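Local coordinates for nitrogenase molybdenum-iron protein alpha chain (Clostridium pasteurianum, PDB 4WES) that reduces dinitrogen to ammonia, with obligatory hydrogen release, as part of the nitrogenase complex, binding an iron-molybdenum-sulfur cofactor and sharing an [8Fe-7S] cluster with the beta chain, at residues A[222-225]-A[226-230]; A[495-498]-A[499-503]; A[245-248]-A[249-252]; A[349-352]-A[353-356]; A[291-294]-A[295-299]. One frame throughout, in Å; residues are numbered along the deposited sequence.

Contact 1 of 5, residues A[222-225]-A[226-230]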
loop_
_atom_site.group_PDB
_atom_site.type_symbol
_atom_site.label_atom_id
_atom_site.label_comp_id
_atom_site.label_asym_id
_atom_site.label_seq_id
_atom_site.Cartn_x
_atom_site.Cartn_y
_atom_site.Cartn_z
ATOM N N ALA A 222 22.918 -20.902 12.542
ATOM C CA ALA A 222 23.904 -21.126 13.597
ATOM C C ALA A 222 23.265 -20.994 14.970
ATOM O O ALA A 222 23.565 -21.759 15.900
ATOM C CB ALA A 222 25.058 -20.168 13.484
ATOM N N TRP A 223 22.359 -20.018 15.131
ATOM C CA TRP A 223 21.675 -19.876 16.403
ATOM C C TRP A 223 20.865 -21.118 16.743
ATOM O O TRP A 223 20.754 -21.502 17.916
ATOM C CB TRP A 223 20.806 -18.625 16.415
ATOM C CG TRP A 223 21.591 -17.361 16.334
ATOM C CD1 TRP A 223 22.827 -17.118 16.900
ATOM C CD2 TRP A 223 21.215 -16.150 15.679
ATOM N NE1 TRP A 223 23.217 -15.827 16.658
ATOM C CE2 TRP A 223 22.253 -15.209 15.912
ATOM C CE3 TRP A 223 20.092 -15.743 14.944
ATOM C CZ2 TRP A 223 22.226 -13.947 15.399
ATOM C CZ3 TRP A 223 20.071 -14.460 14.421
ATOM C CH2 TRP A 223 21.130 -13.574 14.675
ATOM N N GLU A 224 20.299 -21.767 15.731
ATOM C CA GLU A 224 19.527 -22.983 15.976
ATOM C C GLU A 224 20.434 -24.154 16.371
ATOM O O GLU A 224 20.071 -24.912 17.281
ATOM C CB GLU A 224 18.647 -23.288 14.748
ATOM C CG GLU A 224 17.935 -24.628 14.820
ATOM C CD GLU A 224 16.987 -24.869 15.982
ATOM O OE1 GLU A 224 16.600 -26.042 16.148
ATOM O OE2 GLU A 224 16.630 -23.887 16.692
ATOM N N MET A 225 21.566 -24.334 15.703
ATOM C CA MET A 225 22.580 -25.317 16.099
ATOM C C MET A 225 22.976 -25.088 17.545
ATOM O O MET A 225 23.076 -26.012 18.369
ATOM C CB MET A 225 23.849 -25.169 15.230
ATOM C CG MET A 225 23.659 -25.525 13.760
ATOM S SD MET A 225 25.170 -25.286 12.787
ATOM C CE MET A 225 24.464 -25.167 11.156
ATOM N N ASP A 226 23.317 -23.820 17.822
ATOM C CA ASP A 226 23.839 -23.477 19.148
ATOM C C ASP A 226 22.822 -23.772 20.213
ATOM O O ASP A 226 23.164 -24.200 21.326
ATOM C CB ASP A 226 24.258 -21.999 19.224
ATOM C CG ASP A 226 25.448 -21.686 18.351
ATOM O OD1 ASP A 226 26.036 -22.613 17.749
ATOM O OD2 ASP A 226 25.791 -20.485 18.298
ATOM N N ARG A 227 21.541 -23.525 19.954
ATOM C CA ARG A 227 20.490 -23.785 20.942
ATOM C C ARG A 227 20.565 -25.229 21.424
ATOM O O ARG A 227 20.508 -25.504 22.642
ATOM C CB ARG A 227 19.126 -23.518 20.286
ATOM C CG ARG A 227 17.944 -23.708 21.217
ATOM C CD ARG A 227 16.624 -23.509 20.518
ATOM N NE ARG A 227 16.350 -24.527 19.523
ATOM C CZ ARG A 227 15.934 -25.767 19.780
ATOM N NH1 ARG A 227 15.685 -26.140 21.034
ATOM N NH2 ARG A 227 15.794 -26.651 18.808
ATOM N N VAL A 228 20.678 -26.151 20.476
ATOM C CA VAL A 228 20.713 -27.576 20.809
ATOM C C VAL A 228 22.028 -27.975 21.457
ATOM O O VAL A 228 22.047 -28.718 22.440
ATOM C CB VAL A 228 20.390 -28.457 19.572
ATOM C CG1 VAL A 228 20.551 -29.912 19.848
ATOM C CG2 VAL A 228 18.958 -28.185 19.192
ATOM N N LEU A 229 23.144 -27.473 20.940
ATOM C CA LEU A 229 24.451 -27.812 21.509
ATOM C C LEU A 229 24.542 -27.330 22.948
ATOM O O LEU A 229 25.060 -28.054 23.827
ATOM C CB LEU A 229 25.567 -27.195 20.658
ATOM C CG LEU A 229 25.723 -27.799 19.268
ATOM C CD1 LEU A 229 26.693 -26.985 18.420
ATOM C CD2 LEU A 229 26.135 -29.246 19.350
ATOM N N GLU A 230 24.071 -26.117 23.207
ATOM C CA GLU A 230 24.130 -25.582 24.559
ATOM C C GLU A 230 23.179 -26.340 25.504
ATOM O O GLU A 230 23.524 -26.524 26.698
ATOM C CB GLU A 230 23.838 -24.071 24.525
ATOM C CG GLU A 230 25.009 -23.336 23.877
ATOM C CD GLU A 230 24.790 -21.865 23.542
ATOM O OE1 GLU A 230 25.817 -21.206 23.219
ATOM O OE2 GLU A 230 23.656 -21.323 23.617
#
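The guanidinium of Arg227 meets the Glu224 carboxylate at its edge, close to its own plane, while one of its faces carries the CG2 methyl of Val228, 3.5 Å above the plane and displaced toward the rim. This is an i to i+3 salt bridge along helix 221-232, the helical crossover of the beta-alpha-beta unit formed with strands 209-215 and 235-239. Arg227 grips side-on, one nitrogen to each oxygen: NE donates to Glu224 OE2 at 2.9 Å, and NH2 of Arg227 to Glu224 OE1 at 2.8 Å. Both bonds are nearly straight and reach the syn sides of the oxygens, although the two planes are turned 31° apart. The Glu224 chain bends at chi2 (59°) and that of Arg227 at chi3 (67°), which brings the charged ends together alongside each other. Arg494 N also donates to Glu224 OE1, and the remaining terminal nitrogen of Arg227 pairs with Glu319, so the guanidinium spans two carboxylates. Its rotation is thereby well defined. Farther round the helix, Leu229 N bonds to Met225 O at 3.0 Å, and Leu229 CG rests 3.3 Å from the same oxygen. Asp226 N donates to Ala222 O at 2.8 Å, yet its carboxylate also folds back over that acceptor, leaving Asp226 OD1 and Ala222 O, two acceptors, 3.2 Å apart.

Contact 2 of 5, residues A[495-498]-A[499-503]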
loop_
_atom_site.group_PDB
_atom_site.type_symbol
_atom_site.label_atom_id
_atom_site.label_comp_id
_atom_site.label_asym_id
_atom_site.label_seq_id
_atom_site.Cartn_x
_atom_site.Cartn_y
_atom_site.Cartn_z
ATOM N N GLY A 495 14.811 -26.187 12.051
ATOM C CA GLY A 495 15.014 -25.980 10.629
ATOM C C GLY A 495 14.342 -27.010 9.746
ATOM O O GLY A 495 13.875 -26.668 8.661
ATOM N N VAL A 496 14.322 -28.266 10.164
ATOM C CA VAL A 496 13.635 -29.283 9.375
ATOM C C VAL A 496 12.159 -28.872 9.207
ATOM O O VAL A 496 11.602 -29.025 8.118
ATOM C CB VAL A 496 13.744 -30.681 10.017
ATOM C CG1 VAL A 496 13.066 -31.715 9.149
ATOM C CG2 VAL A 496 15.179 -31.090 10.263
ATOM N N VAL A 497 11.546 -28.421 10.299
ATOM C CA VAL A 497 10.141 -28.027 10.247
ATOM C C VAL A 497 9.955 -26.823 9.324
ATOM O O VAL A 497 9.018 -26.792 8.509
ATOM C CB VAL A 497 9.633 -27.776 11.663
ATOM C CG1 VAL A 497 8.212 -27.217 11.647
ATOM C CG2 VAL A 497 9.730 -29.054 12.508
ATOM N N ASN A 498 10.820 -25.804 9.450
ATOM C CA ASN A 498 10.696 -24.635 8.594
ATOM C C ASN A 498 10.833 -25.034 7.111
ATOM O O ASN A 498 10.044 -24.598 6.253
ATOM C CB ASN A 498 11.714 -23.591 8.976
ATOM C CG ASN A 498 11.513 -23.047 10.369
ATOM O OD1 ASN A 498 10.390 -23.031 10.890
ATOM N ND2 ASN A 498 12.586 -22.520 10.949
ATOM N N PHE A 499 11.857 -25.822 6.828
ATOM C CA PHE A 499 12.136 -26.247 5.464
ATOM C C PHE A 499 10.985 -27.090 4.925
ATOM O O PHE A 499 10.527 -26.865 3.795
ATOM C CB PHE A 499 13.432 -27.083 5.463
ATOM C CG PHE A 499 13.787 -27.640 4.116
ATOM C CD1 PHE A 499 13.425 -28.916 3.727
ATOM C CD2 PHE A 499 14.531 -26.909 3.213
ATOM C CE1 PHE A 499 13.739 -29.419 2.467
ATOM C CE2 PHE A 499 14.859 -27.422 1.969
ATOM C CZ PHE A 499 14.461 -28.662 1.615
ATOM N N GLY A 500 10.514 -28.051 5.700
ATOM C CA GLY A 500 9.468 -28.925 5.207
ATOM C C GLY A 500 8.173 -28.216 4.914
ATOM O O GLY A 500 7.548 -28.464 3.874
ATOM N N HIS A 501 7.757 -27.299 5.769
ATOM C CA HIS A 501 6.525 -26.573 5.497
ATOM C C HIS A 501 6.654 -25.700 4.279
ATOM O O HIS A 501 5.699 -25.555 3.507
ATOM C CB HIS A 501 6.012 -25.814 6.720
ATOM C CG HIS A 501 5.302 -26.691 7.691
ATOM N ND1 HIS A 501 4.135 -27.359 7.377
ATOM C CD2 HIS A 501 5.648 -27.073 8.943
ATOM C CE1 HIS A 501 3.770 -28.079 8.424
ATOM N NE2 HIS A 501 4.686 -27.950 9.374
ATOM N N GLU A 502 7.800 -25.042 4.109
ATOM C CA GLU A 502 8.001 -24.247 2.925
ATOM C C GLU A 502 7.956 -25.102 1.661
ATOM O O GLU A 502 7.456 -24.664 0.604
ATOM C CB GLU A 502 9.289 -23.434 3.027
ATOM C CG GLU A 502 9.154 -22.267 3.991
ATOM C CD GLU A 502 8.244 -21.142 3.508
ATOM O OE1 GLU A 502 8.124 -20.972 2.325
ATOM O OE2 GLU A 502 7.747 -20.394 4.371
ATOM N N LEU A 503 8.529 -26.293 1.724
ATOM C CA LEU A 503 8.595 -27.176 0.583
ATOM C C LEU A 503 7.212 -27.689 0.203
ATOM O O LEU A 503 6.811 -27.640 -0.980
ATOM C CB LEU A 503 9.575 -28.300 0.829
ATOM C CG LEU A 503 9.813 -29.230 -0.379
ATOM C CD1 LEU A 503 10.183 -28.459 -1.617
ATOM C CD2 LEU A 503 10.885 -30.239 -0.001
#
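Gly495, Val496, Val497 and Asn498 each accept a regular i to i+4 backbone bond, from Phe499, Gly500, His501 and Glu502 in turn, with Gly500 N to Val496 O the shortest at 2.8 Å. On this continuous helix the closest side-chain meeting joins Val497 and His501, which run alongside each other in the same direction. CG1 of Val497 lies at the edge of the imidazole, in its plane, 3.7 Å from His501 CD2. That methyl stands anti to the backbone nitrogen (chi1 174°), which turns it toward the ring. CD2 of His501 also comes within 3.4 Å of Val497 O, the oxygen that already receives His501 N. Next to CD2, NE2 bonds to Asp326 OD1, and Phe330 packs edge-to-face with the ring. Phe499 uses its CB, 3.3 Å from Gly495 O, while its ring leads off the helix to an edge-to-face pairing with Tyr490. Glu502, bent at chi2 (-70°), sets its CG 3.4 Å from Asn498 O. The amide of Asn498 turns elsewhere, ND2 donating to Pro489 O, and Glu502 touches Gln308 of the beta chain. Val497 packs on helix 306-334 and Phe499 on helix 352-357 and strand 460-462, while Val496 touches both helices and Leu503 reaches all three elements. Helix 492-507 thus lies between two helices and against strand 460-462, the outermost strand of its sheet within this chain, in the alpha/beta fold of the nitrogenase component 1 family.

Contact 3 of 5, residues A[245-248]-A[249-252]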
loop_
_atom_site.group_PDB
_atom_site.type_symbol
_atom_site.label_atom_id
_atom_site.label_comp_id
_atom_site.label_asym_id
_atom_site.label_seq_id
_atom_site.Cartn_x
_atom_site.Cartn_y
_atom_site.Cartn_z
ATOM N N THR A 245 32.030 -12.494 16.524
ATOM C CA THR A 245 32.866 -11.354 16.836
ATOM C C THR A 245 34.297 -11.640 16.414
ATOM O O THR A 245 34.752 -12.805 16.375
ATOM C CB THR A 245 32.869 -11.026 18.339
ATOM O OG1 THR A 245 33.440 -12.129 19.037
ATOM C CG2 THR A 245 31.477 -10.707 18.816
ATOM N N TYR A 246 35.041 -10.562 16.173
ATOM C CA TYR A 246 36.458 -10.691 15.883
ATOM C C TYR A 246 37.192 -11.425 17.000
ATOM O O TYR A 246 38.030 -12.311 16.770
ATOM C CB TYR A 246 37.029 -9.288 15.645
ATOM C CG TYR A 246 38.472 -9.260 15.257
ATOM C CD1 TYR A 246 38.871 -9.554 13.964
ATOM C CD2 TYR A 246 39.466 -8.910 16.188
ATOM C CE1 TYR A 246 40.182 -9.516 13.579
ATOM C CE2 TYR A 246 40.788 -8.855 15.792
ATOM C CZ TYR A 246 41.159 -9.160 14.509
ATOM O OH TYR A 246 42.474 -9.127 14.153
ATOM N N GLU A 247 36.877 -11.073 18.257
ATOM C CA GLU A 247 37.540 -11.688 19.399
ATOM C C GLU A 247 37.282 -13.187 19.457
ATOM O O GLU A 247 38.176 -13.961 19.831
ATOM C CB GLU A 247 37.095 -10.982 20.664
ATOM C CG GLU A 247 37.695 -11.554 21.942
ATOM C CD GLU A 247 37.240 -10.755 23.126
ATOM O OE1 GLU A 247 36.466 -11.311 23.930
ATOM O OE2 GLU A 247 37.653 -9.581 23.239
ATOM N N LYS A 248 36.083 -13.630 19.104
ATOM C CA LYS A 248 35.835 -15.071 19.108
ATOM C C LYS A 248 36.697 -15.770 18.074
ATOM O O LYS A 248 37.198 -16.884 18.310
ATOM C CB LYS A 248 34.347 -15.410 18.947
ATOM C CG LYS A 248 33.642 -15.167 20.273
ATOM C CD LYS A 248 32.157 -15.083 20.298
ATOM C CE LYS A 248 31.528 -16.390 20.046
ATOM N NZ LYS A 248 30.008 -16.391 20.185
ATOM N N VAL A 249 36.869 -15.173 16.887
ATOM C CA VAL A 249 37.758 -15.778 15.927
ATOM C C VAL A 249 39.201 -15.808 16.458
ATOM O O VAL A 249 39.919 -16.804 16.297
ATOM C CB VAL A 249 37.652 -15.084 14.558
ATOM C CG1 VAL A 249 38.516 -15.776 13.530
ATOM C CG2 VAL A 249 36.195 -15.038 14.065
ATOM N N GLN A 250 39.625 -14.728 17.108
ATOM C CA GLN A 250 40.960 -14.713 17.734
ATOM C C GLN A 250 41.186 -15.816 18.743
ATOM O O GLN A 250 42.316 -16.246 18.944
ATOM C CB GLN A 250 41.210 -13.385 18.439
ATOM C CG GLN A 250 41.420 -12.200 17.520
ATOM C CD GLN A 250 41.799 -10.985 18.328
ATOM O OE1 GLN A 250 41.043 -10.601 19.234
ATOM N NE2 GLN A 250 42.940 -10.400 18.023
ATOM N N ASN A 251 40.111 -16.267 19.375
ATOM C CA ASN A 251 40.169 -17.331 20.355
ATOM C C ASN A 251 39.671 -18.682 19.838
ATOM O O ASN A 251 39.374 -19.578 20.628
ATOM C CB ASN A 251 39.422 -16.918 21.607
ATOM C CG ASN A 251 40.148 -15.853 22.376
ATOM O OD1 ASN A 251 41.165 -16.128 23.003
ATOM N ND2 ASN A 251 39.676 -14.632 22.297
ATOM N N ALA A 252 39.690 -18.883 18.519
ATOM C CA ALA A 252 39.221 -20.141 17.983
ATOM C C ALA A 252 40.082 -21.331 18.480
ATOM O O ALA A 252 39.610 -22.458 18.510
ATOM C CB ALA A 252 39.181 -20.136 16.466
HETATM O O HOH W 1 44.456 -10.475 15.375
#
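Val249 N donates to Thr245 O at 3.2 Å and closes the first turn of helix 246-250, a short helix between strands 235-239 and 257-260 of a parallel sheet. Thr245 is its N-cap: OG1 accepts from Lys248 N at 3.0 Å. Gln250 comes next, its backbone bonded to Tyr246 O and its amide lying obliquely against the tyrosine ring, Gln250 CD 3.5 Å from Tyr246 CE2 and the planes 39° apart. One water joins the polar ends, 2.7 Å from Tyr246 OH and accepting from Gln250 NE2 at 3.1 Å; His170 is a further partner of the phenol. At Asn251 the chain leaves helical geometry. Its N makes weak bonds to Glu247 O and Lys248 O, and its side chain adds a second donor to Glu247 O: with CG beside the backbone nitrogen (chi1 -71°), ND2 of Asn251 reaches Glu247 O at 3.0 Å, approaching from above the carbonyl plane. OD1 of Asn251 accepts from Lys203 N, so both ends of the amide are used. Ala252 finishes the turn, its N donating to Val249 O at 3.1 Å.

Contact 4 of 5, residues A[349-352]-A[353-356]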
loop_
_atom_site.group_PDB
_atom_site.type_symbol
_atom_site.label_atom_id
_atom_site.label_comp_id
_atom_site.label_asym_id
_atom_site.label_seq_id
_atom_site.Cartn_x
_atom_site.Cartn_y
_atom_site.Cartn_z
ATOM N N HIS A 349 25.046 -31.534 -1.041
ATOM C CA HIS A 349 25.251 -32.754 -0.292
ATOM C C HIS A 349 24.517 -32.720 1.053
ATOM O O HIS A 349 23.788 -33.653 1.425
ATOM C CB HIS A 349 26.743 -32.978 -0.075
ATOM C CG HIS A 349 27.058 -34.253 0.617
ATOM N ND1 HIS A 349 28.282 -34.503 1.201
ATOM C CD2 HIS A 349 26.296 -35.360 0.824
ATOM C CE1 HIS A 349 28.252 -35.718 1.716
ATOM N NE2 HIS A 349 27.069 -36.259 1.499
ATOM N N THR A 350 24.698 -31.625 1.794
ATOM C CA THR A 350 24.193 -31.628 3.169
ATOM C C THR A 350 22.660 -31.687 3.261
ATOM O O THR A 350 22.147 -32.157 4.263
ATOM C CB THR A 350 24.803 -30.488 3.972
ATOM O OG1 THR A 350 24.515 -29.275 3.306
ATOM C CG2 THR A 350 26.278 -30.700 4.166
ATOM N N TYR A 351 21.943 -31.201 2.229
ATOM C CA TYR A 351 20.484 -31.288 2.210
ATOM C C TYR A 351 19.919 -32.665 1.805
ATOM O O TYR A 351 18.718 -32.895 1.903
ATOM C CB TYR A 351 19.880 -30.144 1.342
ATOM C CG TYR A 351 19.768 -28.877 2.157
ATOM C CD1 TYR A 351 18.560 -28.532 2.727
ATOM C CD2 TYR A 351 20.862 -28.055 2.386
ATOM C CE1 TYR A 351 18.459 -27.438 3.552
ATOM C CE2 TYR A 351 20.780 -26.931 3.213
ATOM C CZ TYR A 351 19.573 -26.615 3.797
ATOM O OH TYR A 351 19.431 -25.570 4.662
ATOM N N MET A 352 20.778 -33.570 1.345
ATOM C CA MET A 352 20.274 -34.835 0.801
ATOM C C MET A 352 19.556 -35.685 1.832
ATOM O O MET A 352 18.532 -36.314 1.507
ATOM C CB MET A 352 21.424 -35.633 0.195
ATOM C CG MET A 352 21.818 -35.102 -1.171
ATOM S SD MET A 352 23.198 -36.007 -1.878
ATOM C CE MET A 352 23.176 -35.341 -3.539
ATOM N N ASN A 353 20.079 -35.787 3.061
ATOM C CA ASN A 353 19.456 -36.704 4.002
ATOM C C ASN A 353 18.052 -36.260 4.415
ATOM O O ASN A 353 17.192 -37.098 4.670
ATOM C CB ASN A 353 20.344 -36.966 5.227
ATOM C CG ASN A 353 20.325 -35.838 6.265
ATOM O OD1 ASN A 353 19.468 -35.799 7.141
ATOM N ND2 ASN A 353 21.257 -34.920 6.173
ATOM N N MET A 354 17.824 -34.942 4.416
ATOM C CA MET A 354 16.515 -34.409 4.747
ATOM C C MET A 354 15.528 -34.787 3.645
ATOM O O MET A 354 14.430 -35.305 3.912
ATOM C CB MET A 354 16.613 -32.901 4.946
ATOM C CG MET A 354 15.281 -32.291 5.328
ATOM S SD MET A 354 15.394 -30.805 6.298
ATOM C CE MET A 354 16.476 -29.769 5.303
ATOM N N LEU A 355 15.901 -34.560 2.390
ATOM C CA LEU A 355 15.028 -34.963 1.281
ATOM C C LEU A 355 14.732 -36.458 1.316
ATOM O O LEU A 355 13.581 -36.877 1.114
ATOM C CB LEU A 355 15.647 -34.567 -0.048
ATOM C CG LEU A 355 15.718 -33.053 -0.279
ATOM C CD1 LEU A 355 16.426 -32.752 -1.582
ATOM C CD2 LEU A 355 14.350 -32.406 -0.275
ATOM N N LYS A 356 15.757 -37.262 1.596
ATOM C CA LYS A 356 15.545 -38.702 1.619
ATOM C C LYS A 356 14.562 -39.092 2.727
ATOM O O LYS A 356 13.691 -39.937 2.510
ATOM C CB LYS A 356 16.865 -39.433 1.824
ATOM C CG LYS A 356 16.727 -40.943 1.699
ATOM C CD LYS A 356 18.068 -41.649 1.703
ATOM C CE LYS A 356 17.884 -43.164 1.630
ATOM N NZ LYS A 356 19.188 -43.824 1.897
HETATM O O HOH W 2 22.871 -35.263 3.644
HETATM O O HOH W 3 19.769 -32.924 5.015
#
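A water between His349 and Asn353 is held by three groups: it accepts from Asn353 N at 2.9 Å and Asn353 ND2 at 3.0 Å, and lies 2.9 Å from His349 O. A second water donates to Thr350 O at 2.6 Å and accepts from Met354 N at 2.9 Å. Each stands where a direct i to i+4 backbone bond would otherwise run, so the helix is opened and hydrated between residues 347-350 and 352-357. Asn353 carries its CG between the backbone nitrogen and the carbonyl carbon (chi1 78°), which swings ND2 to the same water as its own N; ND2 also donates to Ile287 O. Direct i to i+4 bonding resumes gradually. Tyr351 O receives weak bonds from both Met354 N and Leu355 N, and a sound one follows from Lys356 N to Met352 O at 2.9 Å. On the apolar side the methyl of Met354, turned back by chi3 of 53°, touches the tyrosine ring, CE being 3.5 Å from Tyr351 CE1, while the phenol bonds to Tyr484 OH. The chain arrives here from the cofactor-contacting residues Val343 to Arg347 and crosses over between parallel strands 338-343 and 361-367. Met354 and Leu355 pack on helix 492-507, while Met352 meets helix 430-433 and strand 361-367.

Contact 5 of 5, residues A[291-294]-A[295-299]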
loop_
_atom_site.group_PDB
_atom_site.type_symbol
_atom_site.label_atom_id
_atom_site.label_comp_id
_atom_site.label_asym_id
_atom_site.label_seq_id
_atom_site.Cartn_x
_atom_site.Cartn_y
_atom_site.Cartn_z
ATOM N N GLY A 291 21.042 -36.215 9.799
ATOM C CA GLY A 291 22.325 -35.541 9.867
ATOM C C GLY A 291 22.665 -35.053 11.258
ATOM O O GLY A 291 23.755 -35.320 11.773
ATOM N N ILE A 292 21.731 -34.350 11.860
ATOM C CA ILE A 292 21.914 -33.799 13.186
ATOM C C ILE A 292 22.140 -34.888 14.212
ATOM O O ILE A 292 23.053 -34.785 15.061
ATOM C CB ILE A 292 20.681 -32.965 13.598
ATOM C CG1 ILE A 292 20.449 -31.801 12.648
ATOM C CG2 ILE A 292 20.825 -32.486 15.034
ATOM C CD1 ILE A 292 19.011 -31.325 12.638
ATOM N N VAL A 293 21.315 -35.913 14.180
ATOM C CA VAL A 293 21.407 -37.007 15.150
ATOM C C VAL A 293 22.779 -37.681 15.081
ATOM O O VAL A 293 23.436 -37.948 16.087
ATOM C CB VAL A 293 20.282 -38.027 14.928
ATOM C CG1 VAL A 293 20.509 -39.297 15.737
ATOM C CG2 VAL A 293 18.961 -37.422 15.313
ATOM N N GLU A 294 23.205 -37.975 13.852
ATOM C CA GLU A 294 24.520 -38.616 13.637
ATOM C C GLU A 294 25.637 -37.697 14.147
ATOM O O GLU A 294 26.572 -38.167 14.807
ATOM C CB GLU A 294 24.737 -38.948 12.157
ATOM C CG GLU A 294 26.101 -39.500 11.833
ATOM C CD GLU A 294 26.220 -39.953 10.385
ATOM O OE1 GLU A 294 25.779 -39.220 9.477
ATOM O OE2 GLU A 294 26.756 -41.058 10.172
ATOM N N THR A 295 25.536 -36.403 13.841
ATOM C CA THR A 295 26.539 -35.438 14.284
ATOM C C THR A 295 26.636 -35.443 15.817
ATOM O O THR A 295 27.733 -35.515 16.385
ATOM C CB THR A 295 26.156 -34.033 13.804
ATOM O OG1 THR A 295 26.184 -33.972 12.374
ATOM C CG2 THR A 295 27.113 -32.995 14.378
ATOM N N LEU A 296 25.509 -35.317 16.491
ATOM C CA LEU A 296 25.504 -35.238 17.943
ATOM C C LEU A 296 26.057 -36.521 18.541
ATOM O O LEU A 296 26.770 -36.510 19.546
ATOM C CB LEU A 296 24.098 -34.956 18.463
ATOM C CG LEU A 296 23.518 -33.590 18.090
ATOM C CD1 LEU A 296 22.067 -33.516 18.563
ATOM C CD2 LEU A 296 24.333 -32.468 18.707
ATOM N N ARG A 297 25.709 -37.666 17.964
ATOM C CA ARG A 297 26.223 -38.935 18.453
ATOM C C ARG A 297 27.731 -39.081 18.202
ATOM O O ARG A 297 28.457 -39.597 19.052
ATOM C CB ARG A 297 25.418 -40.099 17.880
ATOM C CG ARG A 297 24.021 -40.173 18.494
ATOM C CD ARG A 297 23.130 -41.177 17.821
ATOM N NE ARG A 297 21.904 -41.272 18.573
ATOM C CZ ARG A 297 20.794 -41.843 18.127
ATOM N NH1 ARG A 297 20.737 -42.313 16.888
ATOM N NH2 ARG A 297 19.742 -41.911 18.912
ATOM N N ASP A 298 28.215 -38.558 17.085
ATOM C CA ASP A 298 29.663 -38.582 16.829
ATOM C C ASP A 298 30.410 -37.711 17.840
ATOM O O ASP A 298 31.490 -38.071 18.324
ATOM C CB ASP A 298 29.957 -38.064 15.422
ATOM C CG ASP A 298 29.630 -39.058 14.309
ATOM O OD1 ASP A 298 29.507 -40.264 14.577
ATOM O OD2 ASP A 298 29.613 -38.616 13.150
ATOM N N MET A 299 29.840 -36.542 18.119
ATOM C CA MET A 299 30.450 -35.619 19.075
ATOM C C MET A 299 30.518 -36.291 20.445
ATOM O O MET A 299 31.551 -36.247 21.132
ATOM C CB MET A 299 29.633 -34.343 19.197
ATOM C CG MET A 299 29.680 -33.476 17.974
ATOM S SD MET A 299 28.581 -32.060 18.135
ATOM C CE MET A 299 29.467 -31.150 19.396
#
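Gly291 O is gripped twice by Thr295, on helix 289-303: Thr295 N donates at 2.9 Å and Thr295 OG1 at 2.8 Å. The two donors reach the oxygen from opposite faces of the carbonyl plane, and the hydroxyl stands 40° above it. Such a threonine bond to the carbonyl one turn back is a common way for a helix to absorb a buried hydroxyl; chi1 of -65°, with OG1 beside its own backbone nitrogen, makes it possible. OG1 is also the partner of Asn285 N, which ties the helix to the preceding loop. The remaining backbone bonds are regular, from Leu296, Arg297 and Asp298 to the carbonyls of Ile292, Val293 and Glu294.

Apolar contact is made by Ile292 and Leu296, lying alongside each other with Ile292 CG2 3.9 Å from Leu296 CD1. Leu296 reaches on to Val228 and Leu229 of helix 221-232 and to Ile316 of helix 306-334, so it sits where three helices meet. Val293 has two conformers; in one, CG1 lies over a face of the Arg297 guanidinium, so how close this contact is remains doubtful. The charge of Arg297 is paired with Glu313.

Like charges run together at Glu294 and Asp298, whose side chains lie alongside, pointing the same way, their carboxylate planes 36° apart and OE2 of Glu294 4.8 Å from Asp298 OD2; each might slightly favour protonation of the other. Asp298 CG also lies 3.2 Å from Glu294 O, the oxygen to which Asp298 N donates at 2.8 Å.

How the contacts relate
Four of the five contacts form a connected group. Contact 3 touches none of them: its nearest is contact 1, about 6 Å away between closest atoms, and its centre is about 31 Å from that of contact 4, across the chain centre. Contact 1 packs on contact 5 through Leu229 CD2 and Leu296 CD2, 3.7 Å apart. Contact 5 joins contact 4 by a probable hydrogen bond from Gly291 N to Asn353 OD1 (3.1 Å), and contact 4 meets contact 2 where Met354 CE lies 3.5 Å from Phe499 CD1. The side chains of Thr350, Met225 and Phe499, in contacts 4, 1 and 2, are about 7, 9 and 12 Å from the iron-molybdenum cofactor.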